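Side-chain contacts in heroin esterase (Rhodococcus sp., PDB 1LZL), which probably hydrolyses acetyl esters, including those of heroin, as an esterase of the alpha/beta hydrolase family: residues R52-P57 with L137-A142; L82-G87 with D99-E104; V21-L26 with P207-P212. All coordinates share one frame; numbering follows the deposited sequence.

Overall arrangement
The three contacts join different parts of one alpha/beta hydrolase chain. Interactions 1 and 2 reach the same mixed sheet: strand 49-56 is one of its two edge strands and strand 79-85 lies further in. Their centres are about 15 Å apart, and they touch where Leu137 and Ile140 of helix 128-142 pack on Leu83. Interaction 3 lies away from this sheet region, about 32 Å from interaction 1 between centres and on the opposite side of the chain's centre; from interaction 2 its nearest atoms are about 8 Å away. Along the chain the contacts nest, 82-87/99-104 within 52-57/137-142, and that within 21-26/207-212, so the widest loop joins the N-terminal region to residues beside the probable catalytic triad.

Interaction 1. Residues R52-P57 with L137-A142; sequences RELSAP and LLYIHA
Ala56, near the end of edge strand 49-56, meets Tyr139 of helix 128-142 where strand and helix cross at 109°, their axes 8.6 Å apart at closest approach. The CA atoms of these two residues are the nearest pair, 5.6 Å apart, and every close contact across the two segments involves the tyrosine. With its CG anti to the backbone N (chi1 170°), the side chain reaches out from the helix along the strand. Ala56 lies at its root: the methyl CB packs 3.5 Å from Tyr139 CB, while Ala56 CA sits over the ring face in a CH-pi contact, 4.2 Å from the ring centroid. Ser55 O lies over that same face, nearer the hydroxyl end. Leu54 comes instead to the ring edge, its CD1 in the ring plane and 3.9 Å from Tyr139 CE2; Pro57 CD touches Tyr139 CD1 at 3.9 Å. At the far end a water accepts from Ser55 N at 2.9 Å and hydrogen-bonds Tyr139 OH at 3.1 Å. Leu147 of the following helix packs on both Leu54 and Tyr139. Replacing Tyr139 by an alanine is likely to open a gap beside Leu54 and Ala56 and leave the bridging water without its hydroxyl partner. The chemistry is thus divided along one side chain: apolar contacts seat the ring against the strand, and a water links its phenol to the backbone.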
ATOM      1  N   ARG A  52      -6.275  17.119  -8.815  1.00 15.19           N
ATOM      2  CA  ARG A  52      -7.617  17.184  -9.393  1.00 14.63           C
ATOM      3  C   ARG A  52      -8.164  15.754  -9.356  1.00 13.93           C
ATOM      4  O   ARG A  52      -7.394  14.820  -9.226  1.00 15.45           O
ATOM      5  CB  ARG A  52      -7.682  17.752 -10.790  1.00 19.74           C
ATOM      6  CG  ARG A  52      -7.129  16.866 -11.899  1.00 19.44           C
ATOM      7  CD  ARG A  52      -7.255  17.545 -13.269  1.00 23.71           C
ATOM      8  NE  ARG A  52      -6.260  16.980 -14.184  1.00 28.64           N
ATOM      9  CZ  ARG A  52      -6.508  16.251 -15.246  1.00 32.88           C
ATOM     10  NH1 ARG A  52      -7.778  15.977 -15.581  1.00 42.20           N
ATOM     11  NH2 ARG A  52      -5.526  15.774 -16.018  1.00 41.79           N
ATOM     12  N   GLU A  53      -9.474  15.659  -9.473  1.00 15.65           N
ATOM     13  CA  GLU A  53     -10.074  14.340  -9.405  1.00 13.52           C
ATOM     14  C   GLU A  53     -10.312  13.752 -10.783  1.00 15.35           C
ATOM     15  O   GLU A  53     -10.882  14.414 -11.642  1.00 20.60           O
ATOM     16  CB  GLU A  53     -11.392  14.451  -8.657  1.00 17.29           C
ATOM     17  CG  GLU A  53     -12.087  13.114  -8.383  1.00 29.22           C
ATOM     18  CD  GLU A  53     -13.295  13.428  -7.492  1.00 37.09           C
ATOM     19  OE1 GLU A  53     -13.035  13.822  -6.329  1.00 46.17           O
ATOM     20  OE2 GLU A  53     -14.449  13.307  -7.952  1.00 44.34           O
ATOM     21  N   LEU A  54      -9.863  12.512 -10.950  1.00 12.14           N
ATOM     22  CA  LEU A  54     -10.159  11.751 -12.160  1.00 13.41           C
ATOM     23  C   LEU A  54     -11.220  10.717 -11.801  1.00 12.58           C
ATOM     24  O   LEU A  54     -11.381  10.304 -10.651  1.00 12.73           O
ATOM     25  CB  LEU A  54      -8.935  10.994 -12.708  1.00 14.67           C
ATOM     26  CG  LEU A  54      -7.670  11.824 -12.906  1.00 14.16           C
ATOM     27  CD1 LEU A  54      -6.473  11.027 -13.436  1.00 15.25           C
ATOM     28  CD2 LEU A  54      -8.002  12.974 -13.847  1.00 17.68           C
ATOM     29  N   SER A  55     -11.926  10.253 -12.844  1.00 13.83           N
ATOM     30  CA  SER A  55     -12.923   9.221 -12.703  1.00 12.76           C
ATOM     31  C   SER A  55     -12.637   8.062 -13.640  1.00 13.08           C
ATOM     32  O   SER A  55     -12.853   8.179 -14.837  1.00 17.78           O
ATOM     33  CB  SER A  55     -14.232   9.925 -13.052  0.58 16.12           C
ATOM     34  OG  SER A  55     -15.345   9.119 -12.816  0.58 15.92           O
ATOM     35  N   ALA A  56     -12.174   6.932 -13.131  1.00 14.03           N
ATOM     36  CA  ALA A  56     -11.891   5.722 -13.901  1.00 13.22           C
ATOM     37  C   ALA A  56     -13.123   4.836 -13.945  1.00 14.05           C
ATOM     38  O   ALA A  56     -13.756   4.482 -12.939  1.00 14.09           O
ATOM     39  CB  ALA A  56     -10.724   4.972 -13.258  1.00 14.69           C
ATOM     40  N   PRO A  57     -13.582   4.377 -15.108  1.00 13.70           N
ATOM     41  CA  PRO A  57     -14.694   3.417 -15.138  1.00 15.06           C
ATOM     42  C   PRO A  57     -14.353   2.144 -14.360  1.00 13.04           C
ATOM     43  O   PRO A  57     -13.249   1.594 -14.467  1.00 14.63           O
ATOM     44  CB  PRO A  57     -14.848   3.159 -16.644  1.00 17.95           C
ATOM     45  CG  PRO A  57     -14.281   4.385 -17.314  1.00 17.81           C
ATOM     46  CD  PRO A  57     -13.128   4.813 -16.452  1.00 14.66           C
ATOM     47  N   LEU A 137      -5.689   1.481 -12.943  1.00 10.07           N
ATOM     48  CA  LEU A 137      -4.482   1.239 -13.736  1.00  9.92           C
ATOM     49  C   LEU A 137      -4.804   1.207 -15.223  1.00  9.46           C
ATOM     50  O   LEU A 137      -4.098   1.853 -16.011  1.00 11.57           O
ATOM     51  CB  LEU A 137      -3.833  -0.077 -13.263  1.00 10.13           C
ATOM     52  CG  LEU A 137      -2.556  -0.456 -14.037  1.00  9.94           C
ATOM     53  CD1 LEU A 137      -1.448   0.584 -13.827  1.00 10.33           C
ATOM     54  CD2 LEU A 137      -2.031  -1.849 -13.677  1.00 12.16           C
ATOM     55  N   LEU A 138      -5.845   0.469 -15.585  1.00  9.66           N
ATOM     56  CA  LEU A 138      -6.290   0.428 -17.003  1.00 10.35           C
ATOM     57  C   LEU A 138      -6.577   1.825 -17.523  1.00 12.17           C
ATOM     58  O   LEU A 138      -6.219   2.163 -18.655  1.00 13.41           O
ATOM     59  CB  LEU A 138      -7.546  -0.442 -17.092  1.00 10.94           C
ATOM     60  CG  LEU A 138      -7.326  -1.962 -17.027  1.00 11.20           C
ATOM     61  CD1 LEU A 138      -8.650  -2.703 -16.933  1.00 15.43           C
ATOM     62  CD2 LEU A 138      -6.600  -2.431 -18.296  1.00 13.19           C
ATOM     63  N   TYR A 139      -7.274   2.600 -16.694  1.00 11.10           N
ATOM     64  CA  TYR A 139      -7.631   3.962 -17.108  1.00 11.28           C
ATOM     65  C   TYR A 139      -6.404   4.822 -17.268  1.00 12.52           C
ATOM     66  O   TYR A 139      -6.289   5.517 -18.298  1.00 14.02           O
ATOM     67  CB  TYR A 139      -8.569   4.543 -16.043  1.00 11.81           C
ATOM     68  CG  TYR A 139      -8.794   6.031 -16.267  1.00 13.44           C
ATOM     69  CD1 TYR A 139      -9.692   6.460 -17.243  1.00 17.11           C
ATOM     70  CD2 TYR A 139      -8.114   6.978 -15.495  1.00 14.66           C
ATOM     71  CE1 TYR A 139      -9.865   7.836 -17.405  1.00 20.02           C
ATOM     72  CE2 TYR A 139      -8.270   8.338 -15.652  1.00 19.50           C
ATOM     73  CZ  TYR A 139      -9.178   8.732 -16.629  1.00 18.47           C
ATOM     74  OH  TYR A 139      -9.366  10.083 -16.843  1.00 23.78           O
ATOM     75  N   ILE A 140      -5.515   4.882 -16.262  1.00 11.23           N
ATOM     76  CA  ILE A 140      -4.361   5.804 -16.422  1.00 12.22           C
ATOM     77  C   ILE A 140      -3.495   5.409 -17.608  1.00 12.88           C
ATOM     78  O   ILE A 140      -2.942   6.292 -18.281  1.00 14.65           O
ATOM     79  CB  ILE A 140      -3.542   6.027 -15.150  0.60 14.05           C
ATOM     80  CG1 ILE A 140      -2.892   4.770 -14.615  0.60 13.43           C
ATOM     81  CG2 ILE A 140      -4.419   6.728 -14.104  0.60 17.03           C
ATOM     82  CD1 ILE A 140      -2.086   5.074 -13.353  0.60 18.86           C
ATOM     83  N   HIS A 141      -3.385   4.113 -17.901  1.00 13.20           N
ATOM     84  CA  HIS A 141      -2.557   3.637 -18.999  1.00 12.57           C
ATOM     85  C   HIS A 141      -3.216   4.034 -20.313  1.00 13.47           C
ATOM     86  O   HIS A 141      -2.517   4.578 -21.184  1.00 16.86           O
ATOM     87  CB  HIS A 141      -2.405   2.108 -18.903  1.00 16.28           C
ATOM     88  CG  HIS A 141      -1.579   1.618 -20.054  1.00 18.06           C
ATOM     89  ND1 HIS A 141      -2.178   0.901 -21.047  1.00 21.60           N
ATOM     90  CD2 HIS A 141      -0.265   1.771 -20.375  1.00 19.80           C
ATOM     91  CE1 HIS A 141      -1.244   0.595 -21.961  1.00 21.16           C
ATOM     92  NE2 HIS A 141      -0.088   1.113 -21.577  1.00 21.13           N
ATOM     93  N   ALA A 142      -4.510   3.806 -20.424  1.00 13.48           N
ATOM     94  CA  ALA A 142      -5.230   4.085 -21.690  1.00 15.84           C
ATOM     95  C   ALA A 142      -5.344   5.566 -21.948  1.00 16.51           C
ATOM     96  O   ALA A 142      -5.392   5.986 -23.097  1.00 19.88           O
ATOM     97  CB  ALA A 142      -6.630   3.485 -21.657  1.00 15.93           C
TER
HETATM   98  O   HOH W   1     -11.510  11.690 -15.340  1.00 24.49           O

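Interaction 2. Residues L82-G87 with D99-E104; sequences LLWIHG and DPFCVE
Within the beta-alpha-beta unit formed by strand 79-85, helix 99-109 and strand 112-116, Trp84 and Leu82 of the first strand meet Phe101 and Cys102 of the helix. Strand and helix run nearly antiparallel, at 168°, with their axes 10.2 Å apart at closest approach. Phe101 turns an edge to the face of the indole, the planes inclined at 58° and the six-membered rings 4.8 Å apart between centroids. Its CD2 stands over the centre of the Trp84 ring system, and its CE2 comes 3.6 Å from Trp84 CZ3. Phe101 has CG anti to the backbone N (chi1 -179°), as does Trp84, which carries both rings out from their backbones to meet between strand and helix. From the next residue of the helix, Cys102 SG approaches the five-membered ring obliquely, 3.7 Å from Trp84 CD1, in a sulfur-aromatic contact. Leu82 CD2 adds an apolar touch on Phe101 CE2 at 4.1 Å. The indole also touches the probable nucleophile elbow (the GxSxG pattern around Ser160), so this packing reaches from the helix to the neighbourhood of the likely active site. Such apolar filling between a central strand and its crossover helix is typical of the right-handed beta-alpha-beta units of the alpha/beta hydrolase fold.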
ATOM      1  N   LEU A  82       3.018   7.267 -10.438  1.00 10.23           N
ATOM      2  CA  LEU A  82       2.889   6.276  -9.386  1.00 10.30           C
ATOM      3  C   LEU A  82       1.392   6.080  -9.141  1.00 10.93           C
ATOM      4  O   LEU A  82       0.737   7.050  -8.743  1.00 11.35           O
ATOM      5  CB  LEU A  82       3.581   6.740  -8.111  1.00 10.67           C
ATOM      6  CG  LEU A  82       3.320   5.912  -6.834  1.00 10.98           C
ATOM      7  CD1 LEU A  82       3.849   4.481  -6.988  1.00 10.45           C
ATOM      8  CD2 LEU A  82       3.943   6.652  -5.647  1.00 11.47           C
ATOM      9  N   LEU A  83       0.877   4.880  -9.351  1.00  9.09           N
ATOM     10  CA  LEU A  83      -0.484   4.544  -8.905  1.00  9.36           C
ATOM     11  C   LEU A  83      -0.323   4.161  -7.440  1.00  8.81           C
ATOM     12  O   LEU A  83       0.423   3.240  -7.126  1.00  9.99           O
ATOM     13  CB  LEU A  83      -1.035   3.399  -9.760  1.00 10.15           C
ATOM     14  CG  LEU A  83      -2.486   3.010  -9.485  1.00 11.50           C
ATOM     15  CD1 LEU A  83      -3.454   3.931 -10.162  1.00 23.15           C
ATOM     16  CD2 LEU A  83      -2.801   1.589  -9.982  1.00 21.72           C
ATOM     17  N   TRP A  84      -0.979   4.860  -6.522  1.00  8.68           N
ATOM     18  CA  TRP A  84      -0.781   4.656  -5.109  1.00  8.23           C
ATOM     19  C   TRP A  84      -2.074   4.185  -4.456  1.00  8.94           C
ATOM     20  O   TRP A  84      -3.158   4.678  -4.803  1.00  9.22           O
ATOM     21  CB  TRP A  84      -0.356   6.001  -4.427  1.00 10.79           C
ATOM     22  CG  TRP A  84      -0.147   5.755  -2.953  1.00 10.11           C
ATOM     23  CD1 TRP A  84      -0.943   6.149  -1.937  1.00 13.36           C
ATOM     24  CD2 TRP A  84       0.943   5.027  -2.396  1.00 11.66           C
ATOM     25  NE1 TRP A  84      -0.417   5.721  -0.752  1.00 15.02           N
ATOM     26  CE2 TRP A  84       0.739   5.037  -1.000  1.00 13.29           C
ATOM     27  CE3 TRP A  84       2.071   4.384  -2.900  1.00 12.38           C
ATOM     28  CZ2 TRP A  84       1.607   4.425  -0.094  1.00 17.01           C
ATOM     29  CZ3 TRP A  84       2.953   3.765  -2.011  1.00 16.43           C
ATOM     30  CH2 TRP A  84       2.715   3.794  -0.610  1.00 18.69           C
ATOM     31  N   ILE A  85      -1.959   3.259  -3.516  1.00  8.41           N
ATOM     32  CA  ILE A  85      -3.112   2.631  -2.878  1.00  7.74           C
ATOM     33  C   ILE A  85      -2.908   2.663  -1.376  1.00  8.05           C
ATOM     34  O   ILE A  85      -1.970   2.077  -0.792  1.00  8.47           O
ATOM     35  CB  ILE A  85      -3.254   1.174  -3.394  1.00  7.71           C
ATOM     36  CG1 ILE A  85      -3.239   1.134  -4.938  1.00  8.60           C
ATOM     37  CG2 ILE A  85      -4.483   0.521  -2.818  1.00  8.01           C
ATOM     38  CD1 ILE A  85      -3.051  -0.276  -5.495  1.00  9.46           C
ATOM     39  N   HIS A  86      -3.812   3.366  -0.682  1.00  8.32           N
ATOM     40  CA  HIS A  86      -3.682   3.564   0.752  1.00  8.59           C
ATOM     41  C   HIS A  86      -3.976   2.282   1.529  1.00  8.72           C
ATOM     42  O   HIS A  86      -4.555   1.350   1.009  1.00  9.29           O
ATOM     43  CB  HIS A  86      -4.643   4.637   1.258  1.00  9.35           C
ATOM     44  CG  HIS A  86      -6.088   4.224   1.256  1.00 10.51           C
ATOM     45  ND1 HIS A  86      -6.662   3.506   2.278  1.00 10.38           N
ATOM     46  CD2 HIS A  86      -7.118   4.492   0.377  1.00 10.01           C
ATOM     47  CE1 HIS A  86      -7.942   3.292   2.035  1.00  9.79           C
ATOM     48  NE2 HIS A  86      -8.267   3.877   0.900  1.00 10.22           N
ATOM     49  N   GLY A  87      -3.497   2.326   2.814  1.00  9.12           N
ATOM     50  CA  GLY A  87      -3.711   1.180   3.666  1.00 10.29           C
ATOM     51  C   GLY A  87      -4.900   1.267   4.591  1.00 10.58           C
ATOM     52  O   GLY A  87      -5.789   2.107   4.364  1.00 12.27           O
ATOM     53  N   ASP A  99      -2.593  11.705   1.017  1.00 11.40           N
ATOM     54  CA  ASP A  99      -2.130  12.933   0.359  1.00 12.41           C
ATOM     55  C   ASP A  99      -0.723  13.373   0.762  1.00 11.38           C
ATOM     56  O   ASP A  99       0.019  13.767  -0.145  1.00 12.70           O
ATOM     57  CB  ASP A  99      -3.100  14.082   0.667  1.00 14.10           C
ATOM     58  CG  ASP A  99      -4.349  14.150  -0.162  1.00 15.76           C
ATOM     59  OD1 ASP A  99      -4.593  13.307  -1.068  1.00 14.65           O
ATOM     60  OD2 ASP A  99      -5.160  15.091   0.046  1.00 18.36           O
ATOM     61  N   PRO A 100      -0.281  13.279   2.007  1.00 13.32           N
ATOM     62  CA  PRO A 100       1.087  13.745   2.327  1.00 12.84           C
ATOM     63  C   PRO A 100       2.163  13.094   1.475  1.00 14.55           C
ATOM     64  O   PRO A 100       3.003  13.751   0.863  1.00 12.93           O
ATOM     65  CB  PRO A 100       1.222  13.389   3.814  1.00 13.12           C
ATOM     66  CG  PRO A 100      -0.184  13.516   4.346  1.00 14.15           C
ATOM     67  CD  PRO A 100      -0.986  12.853   3.240  1.00 13.08           C
ATOM     68  N   PHE A 101       2.098  11.769   1.373  1.00 12.03           N
ATOM     69  CA  PHE A 101       3.093  11.026   0.591  1.00 11.83           C
ATOM     70  C   PHE A 101       2.957  11.345  -0.890  1.00 11.66           C
ATOM     71  O   PHE A 101       3.963  11.498  -1.595  1.00 11.10           O
ATOM     72  CB  PHE A 101       2.966   9.506   0.837  1.00 13.48           C
ATOM     73  CG  PHE A 101       3.994   8.687   0.057  1.00 13.26           C
ATOM     74  CD1 PHE A 101       5.359   8.919   0.270  1.00 14.99           C
ATOM     75  CD2 PHE A 101       3.578   7.746  -0.887  1.00 13.07           C
ATOM     76  CE1 PHE A 101       6.295   8.177  -0.462  1.00 14.04           C
ATOM     77  CE2 PHE A 101       4.507   6.961  -1.579  1.00 12.13           C
ATOM     78  CZ  PHE A 101       5.867   7.204  -1.358  1.00 12.88           C
ATOM     79  N   CYS A 102       1.723  11.415  -1.388  1.00 11.35           N
ATOM     80  CA  CYS A 102       1.551  11.644  -2.838  1.00 12.64           C
ATOM     81  C   CYS A 102       2.069  13.034  -3.236  1.00 12.29           C
ATOM     82  O   CYS A 102       2.677  13.207  -4.286  1.00 13.59           O
ATOM     83  CB  CYS A 102       0.074  11.441  -3.208  1.00 12.77           C
ATOM     84  SG  CYS A 102      -0.409   9.699  -2.982  1.00 13.72           S
ATOM     85  N   VAL A 103       1.807  14.025  -2.357  1.00 14.27           N
ATOM     86  CA  VAL A 103       2.361  15.357  -2.612  1.00 14.20           C
ATOM     87  C   VAL A 103       3.887  15.303  -2.603  1.00 14.10           C
ATOM     88  O   VAL A 103       4.571  15.896  -3.449  1.00 15.01           O
ATOM     89  CB  VAL A 103       1.829  16.333  -1.552  1.00 15.28           C
ATOM     90  CG1 VAL A 103       2.625  17.636  -1.522  1.00 14.14           C
ATOM     91  CG2 VAL A 103       0.354  16.613  -1.835  1.00 17.07           C
ATOM     92  N   GLU A 104       4.449  14.573  -1.625  1.00 14.19           N
ATOM     93  CA  GLU A 104       5.914  14.464  -1.555  1.00 15.08           C
ATOM     94  C   GLU A 104       6.538  13.939  -2.835  1.00 13.47           C
ATOM     95  O   GLU A 104       7.542  14.430  -3.378  1.00 14.97           O
ATOM     96  CB  GLU A 104       6.315  13.592  -0.330  1.00 18.66           C
ATOM     97  CG  GLU A 104       7.828  13.642  -0.108  1.00 31.32           C
ATOM     98  CD  GLU A 104       8.364  12.871   1.079  1.00 31.07           C
ATOM     99  OE1 GLU A 104       7.663  11.910   1.492  1.00 52.22           O
ATOM    100  OE2 GLU A 104       9.477  13.188   1.611  1.00 33.33           O
TER

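Interaction 3. Residues V21-L26 with P207-P212; sequences VDFADL and PLWHRP
Val21 and Leu208 bring together a loop segment and the approach to helix 211-222, their CA atoms 6.4 Å apart, and Phe23 faces the start of that helix beyond them. One water spans the backbones: it accepts from Val21 N at 2.9 Å and donates to Leu208 O at 3.2 Å. The side-chain contact itself is an aromatic pair. Trp209 directs the edge of its six-membered ring at a face of Phe23, with planes at 89° and centroids 5.1 Å apart, a T-shaped stack. Trp209 CH2 stands above the phenyl face toward its rim, 3.8 Å from Phe23 CZ, and Trp209 CZ3 lies 3.9 Å from Phe23 CE1. The indole reaches across because CG is anti to the backbone N of Trp209 (chi1 -152°). Asn213, in helix 211-222, holds the backbone round Phe23: its side chain bonds both Val21 O and Phe23 N, while Tyr220 OH bonds Phe23 O. Phe23 itself begins the central pair of a type I turn running from Asp22 to Asp25. Trp209 also meets the ring of His290, so this edge-to-face pair joins the N-terminal segment to the surroundings of the probable catalytic centre, a Ser-His-Asp triad of the kind typical of alpha/beta hydrolases.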
ATOM      1  N   VAL A  21      -6.548   1.019  17.325  1.00 23.51           N
ATOM      2  CA  VAL A  21      -7.419   0.886  16.147  1.00 23.36           C
ATOM      3  C   VAL A  21      -7.893  -0.558  16.123  1.00 21.48           C
ATOM      4  O   VAL A  21      -7.254  -1.443  15.593  1.00 25.90           O
ATOM      5  CB  VAL A  21      -6.656   1.249  14.877  1.00 24.08           C
ATOM      6  CG1 VAL A  21      -7.549   1.076  13.661  1.00 22.64           C
ATOM      7  CG2 VAL A  21      -6.164   2.673  15.018  1.00 25.14           C
ATOM      8  N   ASP A  22      -9.021  -0.753  16.792  1.00 21.70           N
ATOM      9  CA  ASP A  22      -9.490  -2.117  16.973  1.00 21.52           C
ATOM     10  C   ASP A  22     -10.534  -2.478  15.914  1.00 21.85           C
ATOM     11  O   ASP A  22     -11.630  -1.898  15.925  1.00 21.75           O
ATOM     12  CB  ASP A  22     -10.028  -2.238  18.407  1.00 29.03           C
ATOM     13  CG  ASP A  22     -11.243  -3.137  18.548  1.00 42.58           C
ATOM     14  OD1 ASP A  22     -11.288  -4.234  17.939  1.00 62.74           O
ATOM     15  OD2 ASP A  22     -12.170  -2.725  19.299  1.00 48.51           O
ATOM     16  N   PHE A  23     -10.193  -3.456  15.061  1.00 19.19           N
ATOM     17  CA  PHE A  23     -11.072  -3.877  13.998  1.00 15.77           C
ATOM     18  C   PHE A  23     -12.356  -4.479  14.479  1.00 18.01           C
ATOM     19  O   PHE A  23     -13.301  -4.662  13.730  1.00 22.82           O
ATOM     20  CB  PHE A  23     -10.325  -4.920  13.080  1.00 17.56           C
ATOM     21  CG  PHE A  23      -9.745  -4.126  11.920  1.00 15.99           C
ATOM     22  CD1 PHE A  23      -9.199  -2.872  12.152  1.00 16.97           C
ATOM     23  CD2 PHE A  23      -9.759  -4.601  10.604  1.00 15.87           C
ATOM     24  CE1 PHE A  23      -8.689  -2.102  11.137  1.00 19.67           C
ATOM     25  CE2 PHE A  23      -9.259  -3.813   9.574  1.00 12.95           C
ATOM     26  CZ  PHE A  23      -8.744  -2.576   9.832  1.00 16.12           C
ATOM     27  N   ALA A  24     -12.441  -4.841  15.752  1.00 21.01           N
ATOM     28  CA  ALA A  24     -13.656  -5.540  16.177  1.00 25.85           C
ATOM     29  C   ALA A  24     -14.841  -4.586  16.152  1.00 26.52           C
ATOM     30  O   ALA A  24     -15.994  -4.983  15.960  1.00 35.76           O
ATOM     31  CB  ALA A  24     -13.400  -6.173  17.533  1.00 27.84           C
ATOM     32  N   ASP A  25     -14.563  -3.305  16.342  1.00 28.33           N
ATOM     33  CA  ASP A  25     -15.603  -2.274  16.344  1.00 29.16           C
ATOM     34  C   ASP A  25     -15.239  -1.383  15.156  1.00 33.54           C
ATOM     35  O   ASP A  25     -14.521  -0.394  15.299  1.00 26.08           O
ATOM     36  CB  ASP A  25     -15.692  -1.421  17.598  1.00 29.50           C
ATOM     37  CG  ASP A  25     -16.771  -0.365  17.526  1.00 29.23           C
ATOM     38  OD1 ASP A  25     -17.529  -0.325  16.557  1.00 41.67           O
ATOM     39  OD2 ASP A  25     -16.914   0.425  18.503  1.00 46.50           O
ATOM     40  N   LEU A  26     -15.741  -1.793  14.001  1.00 25.48           N
ATOM     41  CA  LEU A  26     -15.338  -1.068  12.796  1.00 24.46           C
ATOM     42  C   LEU A  26     -15.777   0.380  12.782  1.00 26.83           C
ATOM     43  O   LEU A  26     -14.945   1.204  12.386  1.00 26.07           O
ATOM     44  CB  LEU A  26     -15.890  -1.824  11.593  1.00 28.17           C
ATOM     45  CG  LEU A  26     -15.131  -1.641  10.308  1.00 22.91           C
ATOM     46  CD1 LEU A  26     -13.615  -1.744  10.491  1.00 19.23           C
ATOM     47  CD2 LEU A  26     -15.640  -2.657   9.284  1.00 21.86           C
ATOM     48  N   PRO A 207       2.129  -2.802  18.504  1.00 13.19           N
ATOM     49  CA  PRO A 207       1.514  -1.519  18.183  1.00 12.74           C
ATOM     50  C   PRO A 207       0.804  -1.533  16.813  1.00 13.41           C
ATOM     51  O   PRO A 207       1.363  -2.045  15.844  1.00 13.24           O
ATOM     52  CB  PRO A 207       2.718  -0.587  18.173  1.00 13.45           C
ATOM     53  CG  PRO A 207       3.706  -1.207  19.122  1.00 13.86           C
ATOM     54  CD  PRO A 207       3.594  -2.679  18.784  1.00 12.10           C
ATOM     55  N   LEU A 208      -0.412  -0.981  16.817  1.00 14.22           N
ATOM     56  CA  LEU A 208      -1.283  -0.717  15.697  1.00 14.46           C
ATOM     57  C   LEU A 208      -1.770  -1.964  14.999  1.00 14.23           C
ATOM     58  O   LEU A 208      -2.995  -2.129  14.754  1.00 16.82           O
ATOM     59  CB  LEU A 208      -0.572   0.236  14.724  1.00 15.56           C
ATOM     60  CG  LEU A 208      -0.303   1.627  15.326  1.00 18.16           C
ATOM     61  CD1 LEU A 208       0.211   2.528  14.219  1.00 19.84           C
ATOM     62  CD2 LEU A 208      -1.571   2.121  16.002  1.00 26.95           C
ATOM     63  N   TRP A 209      -0.915  -2.899  14.567  1.00 12.45           N
ATOM     64  CA  TRP A 209      -1.324  -4.134  13.908  1.00 11.72           C
ATOM     65  C   TRP A 209      -0.824  -5.296  14.754  1.00 11.03           C
ATOM     66  O   TRP A 209       0.246  -5.178  15.354  1.00 11.35           O
ATOM     67  CB  TRP A 209      -0.782  -4.261  12.494  1.00 11.87           C
ATOM     68  CG  TRP A 209      -1.650  -5.087  11.558  1.00 11.97           C
ATOM     69  CD1 TRP A 209      -1.361  -6.233  10.901  1.00 11.64           C
ATOM     70  CD2 TRP A 209      -3.012  -4.753  11.191  1.00 12.11           C
ATOM     71  NE1 TRP A 209      -2.433  -6.666  10.134  1.00 11.52           N
ATOM     72  CE2 TRP A 209      -3.437  -5.762  10.317  1.00 11.64           C
ATOM     73  CE3 TRP A 209      -3.830  -3.682  11.568  1.00 12.07           C
ATOM     74  CZ2 TRP A 209      -4.735  -5.747   9.756  1.00 11.52           C
ATOM     75  CZ3 TRP A 209      -5.126  -3.680  11.007  1.00 12.04           C
ATOM     76  CH2 TRP A 209      -5.549  -4.687  10.137  1.00 12.24           C
ATOM     77  N   HIS A 210      -1.585  -6.365  14.693  1.00 12.55           N
ATOM     78  CA  HIS A 210      -1.389  -7.510  15.583  1.00 13.82           C
ATOM     79  C   HIS A 210      -2.256  -8.621  15.051  1.00 12.27           C
ATOM     80  O   HIS A 210      -3.146  -8.407  14.186  1.00 12.28           O
ATOM     81  CB  HIS A 210      -1.675  -7.148  17.039  1.00 15.41           C
ATOM     82  CG  HIS A 210      -2.983  -6.441  17.269  1.00 16.54           C
ATOM     83  ND1 HIS A 210      -3.057  -5.186  17.841  1.00 18.75           N
ATOM     84  CD2 HIS A 210      -4.254  -6.831  16.961  1.00 14.96           C
ATOM     85  CE1 HIS A 210      -4.338  -4.845  17.884  1.00 16.06           C
ATOM     86  NE2 HIS A 210      -5.055  -5.828  17.370  1.00 17.41           N
ATOM     87  N   ARG A 211      -2.046  -9.822  15.586  1.00 12.50           N
ATOM     88  CA  ARG A 211      -2.760 -10.971  15.069  1.00 11.66           C
ATOM     89  C   ARG A 211      -4.291 -10.802  15.181  1.00 12.03           C
ATOM     90  O   ARG A 211      -4.991 -11.116  14.200  1.00 12.23           O
ATOM     91  CB  ARG A 211      -2.259 -12.209  15.790  1.00 13.99           C
ATOM     92  CG  ARG A 211      -2.852 -13.479  15.157  1.00 13.22           C
ATOM     93  CD  ARG A 211      -2.383 -14.687  15.976  1.00 14.71           C
ATOM     94  NE  ARG A 211      -3.050 -15.866  15.416  1.00 12.88           N
ATOM     95  CZ  ARG A 211      -2.587 -16.504  14.353  1.00 13.51           C
ATOM     96  NH1 ARG A 211      -1.477 -16.134  13.722  1.00 15.50           N
ATOM     97  NH2 ARG A 211      -3.223 -17.563  13.865  1.00 14.50           N
ATOM     98  N   PRO A 212      -4.875 -10.336  16.258  1.00 12.99           N
ATOM     99  CA  PRO A 212      -6.326 -10.108  16.262  1.00 12.52           C
ATOM    100  C   PRO A 212      -6.803  -9.203  15.141  1.00 14.50           C
ATOM    101  O   PRO A 212      -7.828  -9.546  14.494  1.00 13.64           O
ATOM    102  CB  PRO A 212      -6.588  -9.485  17.652  1.00 12.59           C
ATOM    103  CG  PRO A 212      -5.521 -10.117  18.483  1.00 13.33           C
ATOM    104  CD  PRO A 212      -4.289 -10.068  17.604  1.00 13.12           C
TER
HETATM  105  O   HOH W   2      -4.519  -1.053  17.322  1.00 24.94           O